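Local structure of threonine synthase (Brucella melitensis bv. 1, 4F4F) at residues Ser175-Arg180 with Cys439-Arg444; Ala375-Val380 with Lys425-Val430; Asp389-Ile394 with Ala418-Ala423. The protein probably catalyses the pyridoxal 5'-phosphate-dependent conversion of O-phospho-L-homoserine and water to L-threonine and phosphate, the last step of threonine biosynthesis. All blocks are in the same frame, centred on the assembly; numbering follows the deposited sequence.

Interaction 1: residues Ser175-Arg180 with Cys439-Arg444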
loop_
_atom_site.group_PDB
_atom_site.type_symbol
_atom_site.label_atom_id
_atom_site.label_comp_id
_atom_site.label_asym_id
_atom_site.label_seq_id
_atom_site.Cartn_x
_atom_site.Cartn_y
_atom_site.Cartn_z
ATOM N N SER A 175 15.338 8.943 -8.858
ATOM C CA SER A 175 16.295 7.899 -9.215
ATOM C C SER A 175 16.049 7.404 -10.641
ATOM O O SER A 175 14.888 7.345 -11.082
ATOM C CB SER A 175 16.141 6.718 -8.261
ATOM O OG SER A 175 16.441 7.106 -6.932
ATOM N N PRO A 176 17.121 7.009 -11.358
ATOM C CA PRO A 176 16.958 6.568 -12.745
ATOM C C PRO A 176 15.948 5.442 -12.957
ATOM O O PRO A 176 15.083 5.590 -13.812
ATOM C CB PRO A 176 18.380 6.157 -13.139
ATOM C CG PRO A 176 19.205 7.164 -12.391
ATOM C CD PRO A 176 18.549 7.199 -11.034
ATOM N N VAL A 177 16.015 4.360 -12.186
ATOM C CA VAL A 177 15.056 3.255 -12.349
ATOM C C VAL A 177 13.598 3.741 -12.160
ATOM O O VAL A 177 12.713 3.505 -12.997
ATOM C CB VAL A 177 15.326 2.088 -11.356
ATOM C CG1 VAL A 177 14.190 1.069 -11.378
ATOM C CG2 VAL A 177 16.640 1.378 -11.671
ATOM N N GLN A 178 13.375 4.451 -11.058
ATOM C CA GLN A 178 12.048 4.953 -10.736
ATOM C C GLN A 178 11.525 5.884 -11.824
ATOM O O GLN A 178 10.360 5.766 -12.233
ATOM C CB GLN A 178 12.047 5.655 -9.361
ATOM C CG GLN A 178 11.989 4.692 -8.171
ATOM C CD GLN A 178 13.311 4.016 -7.859
ATOM O OE1 GLN A 178 14.309 4.212 -8.569
ATOM N NE2 GLN A 178 13.331 3.203 -6.791
ATOM N N GLN A 179 12.362 6.799 -12.319
ATOM C CA GLN A 179 11.892 7.709 -13.361
ATOM C C GLN A 179 11.495 6.979 -14.662
ATOM O O GLN A 179 10.454 7.289 -15.287
ATOM C CB GLN A 179 12.905 8.824 -13.666
ATOM C CG GLN A 179 12.331 9.866 -14.620
ATOM C CD GLN A 179 13.273 11.023 -14.881
ATOM O OE1 GLN A 179 13.384 11.928 -14.062
ATOM N NE2 GLN A 179 13.949 11.001 -16.022
ATOM N N ARG A 180 12.312 6.018 -15.061
ATOM C CA ARG A 180 12.048 5.280 -16.285
ATOM C C ARG A 180 10.732 4.518 -16.201
ATOM O O ARG A 180 10.006 4.458 -17.173
ATOM C CB ARG A 180 13.195 4.347 -16.604
ATOM C CG ARG A 180 14.445 5.096 -17.005
ATOM C CD ARG A 180 15.443 4.195 -17.692
ATOM N NE ARG A 180 15.620 4.572 -19.095
ATOM C CZ ARG A 180 16.466 5.509 -19.530
ATOM N NH1 ARG A 180 16.539 5.788 -20.829
ATOM N NH2 ARG A 180 17.246 6.184 -18.686
ATOM N N CYS A 439 15.307 -6.308 -17.997
ATOM C CA CYS A 439 16.727 -6.068 -18.154
ATOM C C CYS A 439 17.013 -4.954 -19.165
ATOM O O CYS A 439 18.118 -4.433 -19.195
ATOM C CB CYS A 439 17.449 -7.344 -18.562
ATOM S SG CYS A 439 17.211 -7.782 -20.301
ATOM N N ASP A 440 16.018 -4.578 -19.971
ATOM C CA ASP A 440 16.176 -3.516 -20.981
ATOM C C ASP A 440 15.715 -2.130 -20.497
ATOM O O ASP A 440 15.772 -1.152 -21.246
ATOM C CB ASP A 440 15.397 -3.890 -22.256
ATOM C CG ASP A 440 13.891 -3.783 -22.071
ATOM O OD1 ASP A 440 13.359 -4.416 -21.133
ATOM O OD2 ASP A 440 13.233 -3.047 -22.837
ATOM N N LEU A 441 15.269 -2.043 -19.249
ATOM C CA LEU A 441 14.598 -0.843 -18.735
ATOM C C LEU A 441 15.359 0.443 -19.004
ATOM O O LEU A 441 14.767 1.454 -19.387
ATOM C CB LEU A 441 14.392 -0.964 -17.231
ATOM C CG LEU A 441 13.793 0.226 -16.470
ATOM C CD1 LEU A 441 12.415 0.639 -16.974
ATOM C CD2 LEU A 441 13.747 -0.142 -15.003
ATOM N N MET A 442 16.666 0.397 -18.793
ATOM C CA MET A 442 17.504 1.579 -18.927
ATOM C C MET A 442 17.704 2.024 -20.388
ATOM O O MET A 442 18.357 3.032 -20.628
ATOM C CB MET A 442 18.850 1.358 -18.214
ATOM C CG MET A 442 18.736 1.003 -16.730
ATOM S SD MET A 442 17.590 2.021 -15.749
ATOM C CE MET A 442 18.388 3.629 -15.896
ATOM N N GLN A 443 17.150 1.275 -21.349
ATOM C CA GLN A 443 17.221 1.637 -22.783
ATOM C C GLN A 443 15.882 2.089 -23.342
ATOM O O GLN A 443 15.800 2.489 -24.494
ATOM C CB GLN A 443 17.713 0.453 -23.636
ATOM C CG GLN A 443 19.213 0.289 -23.656
ATOM C CD GLN A 443 19.737 -0.310 -22.369
ATOM O OE1 GLN A 443 19.421 -1.459 -22.024
ATOM N NE2 GLN A 443 20.539 0.470 -21.643
ATOM N N ARG A 444 14.834 2.020 -22.541
ATOM C CA ARG A 444 13.505 2.393 -23.009
ATOM C C ARG A 444 13.457 3.935 -23.151
ATOM O O ARG A 444 14.129 4.647 -22.389
ATOM C CB ARG A 444 12.459 1.875 -22.027
ATOM C CG ARG A 444 12.579 0.382 -21.758
ATOM C CD ARG A 444 11.486 -0.172 -20.844
ATOM N NE ARG A 444 11.592 -1.628 -20.733
ATOM C CZ ARG A 444 10.765 -2.417 -20.036
ATOM N NH1 ARG A 444 9.774 -1.905 -19.357
ATOM N NH2 ARG A 444 10.952 -3.730 -20.012
#
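Arg180, in the second turn of helix 176-183, has CG anti to its own carbonyl carbon (chi1 -69°) and then bends at chi3 (114°), which lays its guanidinium group against the backbone of Leu441-Arg444. Met442 answers with a chain folded at both chi2 and chi3, bringing its methyl back over the helix. The two side chains cross at about a right angle, Met442 CE lying 3.5 Å from Arg180 CD and 3.7 Å from Pro176 CB. Further in, Val177 CG1 meets Leu441 CD2 at 3.8 Å, and Leu441 CD1 rests on Arg180 CB. The contact thus joins a helix of the five-stranded parallel-sheet domain, the one following strand 163-170, to a short 3-10 turn in the segment that leads into strand 449-452 at the edge of that same sheet. Arg444 turns its side chain back to Asp440, gripping it side-on: NH2 reaches OD1 at 2.7 Å and NE reaches OD2, an ion pair that links the residues just before and just after the 3-10 segment 441-443. The polar part of the contact is at the Arg180 guanidinium. Its NH1 donates to Arg444 O at 3.1 Å, near the guanidinium plane and with a C=O...N angle of 161°, whereas Met442 O sits over one face, 3.2 Å above the plane, where no N-H points at it. Glu446 forms a salt bridge with Arg180 NH2, probably balancing the charge on this surface-lying group.

Interaction 2: residues Ala375-Val380 with Lys425-Val430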
loop_
_atom_site.group_PDB
_atom_site.type_symbol
_atom_site.label_atom_id
_atom_site.label_comp_id
_atom_site.label_asym_id
_atom_site.label_seq_id
_atom_site.Cartn_x
_atom_site.Cartn_y
_atom_site.Cartn_z
ATOM N N ALA A 375 23.184 -4.303 8.360
ATOM C CA ALA A 375 23.759 -5.493 8.969
ATOM C C ALA A 375 22.877 -6.715 8.627
ATOM O O ALA A 375 23.397 -7.776 8.332
ATOM C CB ALA A 375 23.903 -5.301 10.488
ATOM N N THR A 376 21.557 -6.530 8.672
ATOM C CA THR A 376 20.596 -7.567 8.300
ATOM C C THR A 376 20.720 -7.960 6.834
ATOM O O THR A 376 20.775 -9.158 6.511
ATOM C CB THR A 376 19.175 -7.109 8.611
ATOM O OG1 THR A 376 19.128 -6.641 9.974
ATOM C CG2 THR A 376 18.163 -8.241 8.402
ATOM N N ILE A 377 20.841 -6.994 5.931
ATOM C CA ILE A 377 21.060 -7.360 4.499
ATOM C C ILE A 377 22.312 -8.229 4.363
ATOM O O ILE A 377 22.299 -9.275 3.733
ATOM C CB ILE A 377 21.166 -6.137 3.544
ATOM C CG1 ILE A 377 19.854 -5.316 3.529
ATOM C CG2 ILE A 377 21.540 -6.607 2.138
ATOM C CD1 ILE A 377 19.965 -3.966 2.843
ATOM N N GLU A 378 23.403 -7.798 4.979
ATOM C CA GLU A 378 24.657 -8.512 4.844
ATOM C C GLU A 378 24.600 -9.915 5.462
ATOM O O GLU A 378 25.051 -10.854 4.828
ATOM C CB GLU A 378 25.806 -7.683 5.414
ATOM C CG GLU A 378 27.172 -8.160 4.954
ATOM C CD GLU A 378 27.693 -9.314 5.771
ATOM O OE1 GLU A 378 27.192 -9.531 6.902
ATOM O OE2 GLU A 378 28.621 -9.998 5.301
ATOM N N SER A 379 24.006 -10.072 6.655
ATOM C CA SER A 379 23.942 -11.398 7.287
ATOM C C SER A 379 23.044 -12.363 6.533
ATOM O O SER A 379 23.423 -13.499 6.359
ATOM C CB SER A 379 23.529 -11.397 8.779
ATOM O OG SER A 379 22.214 -10.978 8.942
ATOM N N VAL A 380 21.864 -11.922 6.115
ATOM C CA VAL A 380 20.968 -12.796 5.337
ATOM C C VAL A 380 21.602 -13.223 3.989
ATOM O O VAL A 380 21.484 -14.387 3.584
ATOM C CB VAL A 380 19.566 -12.198 5.162
ATOM C CG1 VAL A 380 18.689 -13.120 4.336
ATOM C CG2 VAL A 380 18.910 -11.978 6.523
ATOM N N LYS A 425 24.021 -2.049 -2.062
ATOM C CA LYS A 425 25.466 -2.088 -2.363
ATOM C C LYS A 425 26.291 -1.668 -1.146
ATOM O O LYS A 425 27.306 -2.335 -0.785
ATOM C CB LYS A 425 25.780 -1.176 -3.573
ATOM C CG LYS A 425 27.265 -0.998 -3.909
ATOM C CD LYS A 425 27.719 -1.991 -4.978
ATOM C CE LYS A 425 29.218 -1.969 -5.229
ATOM N NZ LYS A 425 29.619 -1.188 -6.442
ATOM N N ALA A 426 25.876 -0.556 -0.533
ATOM C CA ALA A 426 26.513 -0.056 0.693
ATOM C C ALA A 426 26.490 -1.130 1.790
ATOM O O ALA A 426 27.459 -1.306 2.493
ATOM C CB ALA A 426 25.835 1.228 1.183
ATOM N N ALA A 427 25.399 -1.877 1.892
ATOM C CA ALA A 427 25.251 -2.863 2.961
ATOM C C ALA A 427 26.105 -4.095 2.761
ATOM O O ALA A 427 26.653 -4.627 3.722
ATOM C CB ALA A 427 23.785 -3.285 3.107
ATOM N N CYS A 428 26.186 -4.582 1.536
ATOM C CA CYS A 428 26.786 -5.895 1.302
ATOM C C CYS A 428 27.678 -6.002 0.099
ATOM O O CYS A 428 28.172 -7.073 -0.175
ATOM C CB CYS A 428 25.671 -6.948 1.176
ATOM S SG CYS A 428 24.625 -6.833 -0.301
ATOM N N GLY A 429 27.873 -4.912 -0.636
ATOM C CA GLY A 429 28.736 -4.932 -1.810
ATOM C C GLY A 429 28.155 -5.498 -3.089
ATOM O O GLY A 429 28.844 -5.523 -4.112
ATOM N N VAL A 430 26.919 -5.985 -3.065
ATOM C CA VAL A 430 26.315 -6.524 -4.283
ATOM C C VAL A 430 25.552 -5.414 -5.012
ATOM O O VAL A 430 24.832 -4.627 -4.385
ATOM C CB VAL A 430 25.378 -7.699 -3.968
ATOM C CG1 VAL A 430 24.491 -8.032 -5.170
ATOM C CG2 VAL A 430 26.194 -8.903 -3.524
#
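Ile377, on helix 370-384, meets Ala427 and Cys428, toward the C-terminal end of helix 421-428, with two separate branches. Its CG1 is anti to the carbonyl carbon (chi1 -62°) and the chain then runs extended, carrying CD1 to 3.9 Å from Ala427 CB. The same torsion leaves CG2 anti to the backbone N, and this methyl faces Cys428 SG, also at 3.9 Å. Ala427 CB is therefore touched by CD1 at the far end of the isoleucine and by CB at its root, lying alongside the side chain instead of meeting it end-on. Cys428 has SG between its backbone N and carbonyl carbon (chi1 69°), the rotamer that turns the sulfur toward Ile377; a weak hydrogen bond from Val430 N, 3.7 Å from SG, reaches it from its own segment.

The backbones come closest at Glu378 and Cys428, whose CA atoms are 4.9 Å apart, and small side chains allow this: Cys428 CB packs against Glu378 CA at 4.1 Å. Glu378 CB, placed by the backbone, lies 3.6 Å from Ala427 O; the bend at chi2 (-83°) then leads the carboxylate away from the contact, where Glu378 OE2 has a weak hydrogen bond with Ser382 OG. Ala374 and Leu381, one turn to either side on helix 370-384, extend the packing to Ala427 and Cys428 respectively. The contact thus sets the helix that follows strand 363-367 against the one that follows strand 409-413, both strands belonging to the six-stranded mixed sheet.

With no hydrogen bond between the segments, the joint rests on methyl, methylene and sulfur packing; it probably depends on apolar fit, and the acidic group of Glu378 adds no polar tie across it.

Interaction 3: residues Asp389-Ile394 with Ala418-Ala423. With PLP (pyridoxal-5'-phosphate), chain C.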
loop_
_atom_site.group_PDB
_atom_site.type_symbol
_atom_site.label_atom_id
_atom_site.label_comp_id
_atom_site.label_asym_id
_atom_site.label_seq_id
_atom_site.Cartn_x
_atom_site.Cartn_y
_atom_site.Cartn_z
ATOM N N ASP A 389 16.185 -6.045 -0.049
ATOM C CA ASP A 389 16.171 -4.595 -0.102
ATOM C C ASP A 389 16.109 -4.072 1.362
ATOM O O ASP A 389 15.864 -4.843 2.316
ATOM C CB ASP A 389 15.004 -4.082 -0.986
ATOM C CG ASP A 389 13.899 -3.433 -0.183
ATOM O OD1 ASP A 389 13.810 -2.197 -0.196
ATOM O OD2 ASP A 389 13.133 -4.163 0.473
ATOM N N PRO A 390 16.295 -2.766 1.559
ATOM C CA PRO A 390 16.307 -2.231 2.939
ATOM C C PRO A 390 14.962 -2.282 3.682
ATOM O O PRO A 390 14.941 -2.639 4.846
ATOM C CB PRO A 390 16.779 -0.787 2.768
ATOM C CG PRO A 390 16.814 -0.512 1.308
ATOM C CD PRO A 390 16.776 -1.792 0.567
ATOM N N HIS A 391 13.859 -1.976 3.005
ATOM C CA HIS A 391 12.552 -2.046 3.636
ATOM C C HIS A 391 12.300 -3.475 4.128
ATOM O O HIS A 391 11.886 -3.701 5.273
ATOM C CB HIS A 391 11.432 -1.624 2.673
ATOM C CG HIS A 391 11.620 -0.272 2.024
ATOM N ND1 HIS A 391 12.397 -0.079 0.932
ATOM C CD2 HIS A 391 11.069 0.965 2.332
ATOM C CE1 HIS A 391 12.336 1.207 0.566
ATOM N NE2 HIS A 391 11.532 1.851 1.435
ATOM N N SER A 392 12.554 -4.448 3.265
ATOM C CA SER A 392 12.345 -5.849 3.608
ATOM C C SER A 392 13.281 -6.328 4.707
ATOM O O SER A 392 12.881 -7.090 5.585
ATOM C CB SER A 392 12.533 -6.718 2.374
ATOM O OG SER A 392 11.720 -6.257 1.298
ATOM N N ALA A 393 14.511 -5.830 4.694
ATOM C CA ALA A 393 15.453 -6.164 5.743
ATOM C C ALA A 393 15.000 -5.629 7.098
ATOM O O ALA A 393 15.236 -6.270 8.118
ATOM C CB ALA A 393 16.852 -5.668 5.389
ATOM N N ILE A 394 14.383 -4.442 7.120
ATOM C CA ILE A 394 13.744 -3.943 8.338
ATOM C C ILE A 394 12.771 -4.961 8.880
ATOM O O ILE A 394 12.824 -5.314 10.054
ATOM C CB ILE A 394 13.098 -2.547 8.138
ATOM C CG1 ILE A 394 14.238 -1.532 7.925
ATOM C CG2 ILE A 394 12.242 -2.150 9.357
ATOM C CD1 ILE A 394 13.844 -0.091 7.592
ATOM N N ALA A 418 16.763 -4.464 -6.425
ATOM C CA ALA A 418 17.157 -3.576 -7.517
ATOM C C ALA A 418 16.454 -2.217 -7.515
ATOM O O ALA A 418 16.877 -1.334 -8.238
ATOM C CB ALA A 418 16.994 -4.248 -8.883
ATOM N N LYS A 419 15.403 -2.053 -6.712
ATOM C CA LYS A 419 14.723 -0.769 -6.554
ATOM C C LYS A 419 15.497 0.198 -5.661
ATOM O O LYS A 419 15.225 1.406 -5.686
ATOM C CB LYS A 419 13.302 -0.943 -5.974
ATOM C CG LYS A 419 12.207 -1.292 -6.976
ATOM C CD LYS A 419 12.132 -0.220 -8.073
ATOM C CE LYS A 419 10.724 0.228 -8.463
ATOM N NZ LYS A 419 9.785 0.561 -7.378
ATOM N N PHE A 420 16.440 -0.320 -4.865
ATOM C CA PHE A 420 17.218 0.507 -3.923
ATOM C C PHE A 420 18.653 0.024 -3.940
ATOM O O PHE A 420 19.191 -0.387 -2.913
ATOM C CB PHE A 420 16.565 0.442 -2.536
ATOM C CG PHE A 420 15.169 1.003 -2.537
ATOM C CD1 PHE A 420 14.967 2.373 -2.574
ATOM C CD2 PHE A 420 14.069 0.160 -2.650
ATOM C CE1 PHE A 420 13.693 2.899 -2.651
ATOM C CE2 PHE A 420 12.800 0.670 -2.729
ATOM C CZ PHE A 420 12.606 2.044 -2.732
ATOM N N PRO A 421 19.287 0.081 -5.120
ATOM C CA PRO A 421 20.599 -0.500 -5.291
ATOM C C PRO A 421 21.691 0.174 -4.442
ATOM O O PRO A 421 22.610 -0.512 -4.013
ATOM C CB PRO A 421 20.871 -0.296 -6.782
ATOM C CG PRO A 421 20.122 0.949 -7.130
ATOM C CD PRO A 421 18.879 0.878 -6.296
ATOM N N ASP A 422 21.586 1.483 -4.185
ATOM C CA ASP A 422 22.647 2.187 -3.421
ATOM C C ASP A 422 22.789 1.618 -2.006
ATOM O O ASP A 422 23.907 1.341 -1.514
ATOM C CB ASP A 422 22.371 3.696 -3.296
ATOM C CG ASP A 422 22.580 4.457 -4.600
ATOM O OD1 ASP A 422 23.060 3.877 -5.585
ATOM O OD2 ASP A 422 22.260 5.669 -4.617
ATOM N N ALA A 423 21.654 1.494 -1.341
ATOM C CA ALA A 423 21.637 1.029 0.027
ATOM C C ALA A 423 22.068 -0.436 0.076
ATOM O O ALA A 423 22.790 -0.831 0.968
ATOM C CB ALA A 423 20.258 1.190 0.614
HETATM N N1 PLP C . 7.886 -0.875 1.922
HETATM C C2 PLP C . 7.869 -0.424 0.609
HETATM C C2A PLP C . 8.861 -0.862 -0.446
HETATM C C3 PLP C . 6.805 0.531 0.184
HETATM O O3 PLP C . 6.780 0.975 -1.124
HETATM C C4 PLP C . 5.820 0.970 1.237
HETATM C C4A PLP C . 4.698 1.914 0.946
HETATM C C5 PLP C . 5.925 0.414 2.610
HETATM C C6 PLP C . 6.971 -0.504 2.863
HETATM C C5A PLP C . 4.883 0.823 3.671
HETATM O O4P PLP C . 3.492 0.392 3.360
HETATM P P PLP C . 2.135 0.855 4.166
HETATM O O1P PLP C . 2.433 0.599 5.635
HETATM O O2P PLP C . 1.995 2.323 3.815
HETATM O O3P PLP C . 0.971 0.039 3.645
#
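The pyridoxal phosphate pocket, set in the fold type II (tryptophan synthase beta-like) architecture to which threonine synthases belong, is bordered here by His391, whose ring meets the cofactor with one face and Phe420 through CE1. The PLP methyl C2A stands 3.7 Å above that face of the imidazole, offset toward the rim. His391 and Phe420 approach obliquely, with planes at 58° and centroids 4.7 Å apart; His391 CE1 lies over one face of the phenyl ring, 3.4 Å from Phe420 CE2.

Asp389, the N-cap of helix 390-402, fixes the imidazole. Its OD1 receives His391 ND1 through the syn lone pair at 2.8 Å, with an almost straight N-H...O angle of 173° and in the ring plane; this is a His-carboxylate bond. Because NE2 is hydrogen-bonded to Ser312 N, it probably acts as the acceptor there, and both nitrogens then hold the ring's rotation. OD1 also takes a weak bond from His391 N, and OD2 accepts from Ser392 N and Ser392 OG, so the carboxylate both caps the helix and positions the histidine. Phe420, with CG anti to the carbonyl carbon (chi1 -62°), lies beside Asp389, which brings Phe420 CD2 to 3.4 Å from Asp389 OD1.

At the foot of the Phe420 side chain, Pro390 CD packs against Phe420 CB at 3.8 Å, and Pro390 CG reaches Ala423 CB at 3.9 Å, on the first turn of helix 421-428.

In the fold
Interaction 3 borders the cofactor through His391, which also lies about 3 Å from Thr414, while the side chains of Val177 (interaction 1) and Ile377 (interaction 2) are each about 12 Å from PLP. Interactions 2 and 3 share helix 421-428, their centres are 9 Å apart, and Ile377 CG1 packs on Ala393 CB at 3.5 Å, which continues the apolar joint into helix 390-402. Interaction 1, centred 17 Å from interaction 3, meets it where Gln178 NE2 probably bonds Lys419 O at 2.8 Å. Interactions 1 and 2 do not touch, their nearest atoms being about 12 Å apart, so interaction 3 bridges them.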